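PDB 4ZK3: serpin B3 from Homo sapiens, which belongs to the serpin family of protease inhibitors and is linked to Pso p27, a psoriasis-associated compact structure that forms large aggregates. Local coordinates for residues N161-G166 and A346-G351. Residues are numbered along the deposited sequence; the frame is centred on the assembly and turned at random.
Sequences NLIPEG and ATAVVG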
loop_
_atom_site.group_PDB
_atom_site.type_symbol
_atom_site.label_atom_id
_atom_site.label_comp_id
_atom_site.label_asym_id
_atom_site.label_seq_id
_atom_site.Cartn_x
_atom_site.Cartn_y
_atom_site.Cartn_z
ATOM N N ASN A 161 -16.030 -5.287 -0.663
ATOM C CA ASN A 161 -16.078 -6.340 0.342
ATOM C C ASN A 161 -14.776 -6.383 1.208
ATOM O O ASN A 161 -14.241 -7.441 1.554
ATOM C CB ASN A 161 -16.462 -7.695 -0.287
ATOM C CG ASN A 161 -16.945 -8.721 0.751
ATOM O OD1 ASN A 161 -16.362 -9.785 0.924
ATOM N ND2 ASN A 161 -18.033 -8.407 1.424
ATOM N N LEU A 162 -14.272 -5.215 1.571
ATOM C CA LEU A 162 -13.003 -5.150 2.292
ATOM C C LEU A 162 -12.987 -6.102 3.482
ATOM O O LEU A 162 -12.027 -6.804 3.674
ATOM C CB LEU A 162 -12.732 -3.699 2.760
ATOM C CG LEU A 162 -11.488 -3.576 3.680
ATOM C CD1 LEU A 162 -10.181 -3.973 2.966
ATOM C CD2 LEU A 162 -11.446 -2.174 4.265
ATOM N N ILE A 163 -14.090 -6.101 4.249
ATOM C CA ILE A 163 -14.220 -6.882 5.457
ATOM C C ILE A 163 -15.219 -8.049 5.170
ATOM O O ILE A 163 -16.425 -7.816 5.083
ATOM C CB ILE A 163 -14.737 -6.066 6.637
ATOM C CG1 ILE A 163 -13.856 -4.813 6.940
ATOM C CG2 ILE A 163 -14.747 -6.944 7.877
ATOM C CD1 ILE A 163 -14.544 -3.883 7.905
ATOM N N PRO A 164 -14.698 -9.270 4.984
ATOM C CA PRO A 164 -15.578 -10.402 4.724
ATOM C C PRO A 164 -16.327 -10.857 5.988
ATOM O O PRO A 164 -16.030 -10.398 7.100
ATOM C CB PRO A 164 -14.613 -11.488 4.213
ATOM C CG PRO A 164 -13.433 -10.728 3.674
ATOM C CD PRO A 164 -13.292 -9.643 4.723
ATOM N N GLU A 165 -17.310 -11.734 5.805
ATOM C CA GLU A 165 -18.147 -12.182 6.915
ATOM C C GLU A 165 -17.197 -12.893 7.808
ATOM O O GLU A 165 -16.182 -13.398 7.350
ATOM C CB GLU A 165 -19.189 -13.179 6.420
ATOM C CG GLU A 165 -19.985 -12.682 5.226
ATOM C CD GLU A 165 -20.945 -13.725 4.732
ATOM O OE1 GLU A 165 -20.763 -14.184 3.572
ATOM O OE2 GLU A 165 -21.849 -14.079 5.547
ATOM N N GLY A 166 -17.497 -12.944 9.084
ATOM C CA GLY A 166 -16.621 -13.599 10.012
ATOM C C GLY A 166 -15.871 -12.595 10.841
ATOM O O GLY A 166 -15.467 -12.890 11.940
ATOM N N ALA A 346 -7.264 -0.475 0.764
ATOM C CA ALA A 346 -7.834 -0.080 1.997
ATOM C C ALA A 346 -7.428 -1.047 3.083
ATOM O O ALA A 346 -7.148 -2.221 2.802
ATOM C CB ALA A 346 -9.361 0.044 1.891
ATOM N N THR A 347 -7.407 -0.551 4.320
ATOM C CA THR A 347 -7.080 -1.323 5.496
ATOM C C THR A 347 -8.134 -1.122 6.562
ATOM O O THR A 347 -8.530 0.002 6.848
ATOM C CB THR A 347 -5.702 -0.862 6.042
ATOM O OG1 THR A 347 -4.713 -0.864 4.989
ATOM C CG2 THR A 347 -5.276 -1.700 7.201
ATOM N N ALA A 348 -8.581 -2.232 7.154
ATOM C CA ALA A 348 -9.538 -2.219 8.255
ATOM C C ALA A 348 -8.914 -2.845 9.495
ATOM O O ALA A 348 -8.324 -3.907 9.420
ATOM C CB ALA A 348 -10.808 -3.001 7.860
ATOM N N VAL A 349 -9.076 -2.194 10.630
ATOM C CA VAL A 349 -8.669 -2.717 11.914
ATOM C C VAL A 349 -9.942 -2.826 12.769
ATOM O O VAL A 349 -10.678 -1.811 12.937
ATOM C CB VAL A 349 -7.705 -1.725 12.589
ATOM C CG1 VAL A 349 -7.401 -2.120 14.070
ATOM C CG2 VAL A 349 -6.425 -1.561 11.719
ATOM N N VAL A 350 -10.211 -4.046 13.258
ATOM C CA VAL A 350 -11.445 -4.390 13.997
ATOM C C VAL A 350 -11.134 -4.710 15.448
ATOM O O VAL A 350 -10.212 -5.456 15.726
ATOM C CB VAL A 350 -12.105 -5.641 13.412
ATOM C CG1 VAL A 350 -13.419 -5.961 14.124
ATOM C CG2 VAL A 350 -12.363 -5.465 11.943
ATOM N N GLY A 351 -11.861 -4.093 16.363
ATOM C CA GLY A 351 -11.630 -4.259 17.793
ATOM C C GLY A 351 -12.914 -4.442 18.589
ATOM O O GLY A 351 -14.008 -4.088 18.129
#
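Thr-347 OG1 is gripped by two hydrogen bonds, to Ser-33 OG and His-330 ND1, on the face of strand 340-351 turned from the loop; on the other face Leu-162 lies over the same residue, its CD2 4.2 Å from Thr-347 C. That methyl rests between two alanines two residues apart on the same face of the strand, with Leu-162 CD2 3.7 Å from Ala-348 CB and 3.9 Å from Ala-346 CB. The other branch, Leu-162 CD1, covers the backbone, 3.5 Å from Ala-346 O. A first torsion that sets CG opposite the backbone N (chi1 173°) carries the fork out to the strand. Ile-163 comes alongside and approaches with the flank of its longer branch: CG1 is 3.7 Å and CD1 3.8 Å from Ala-348 CB, which thus meets both loop residues. The CA atoms of Leu-162 and Ala-346 lie 7.2 Å apart, a spacing to which the short alanine side chains probably contribute. Helix 140-153 steadies the loop, Asn-148 OD1 bonding Ile-163 N and Arg-144 NH1 bonding Ile-163 O. Helix 31-42 packs beneath Thr-347 and Val-349. The loop after helix 140-153 (helix F) thus lies across strand 340-351, the alanine-rich reactive-loop hinge, whose insertion between antiparallel neighbours 174-185 and 325-336 as the fourth strand of beta-sheet A is the hallmark of the relaxed serpin fold.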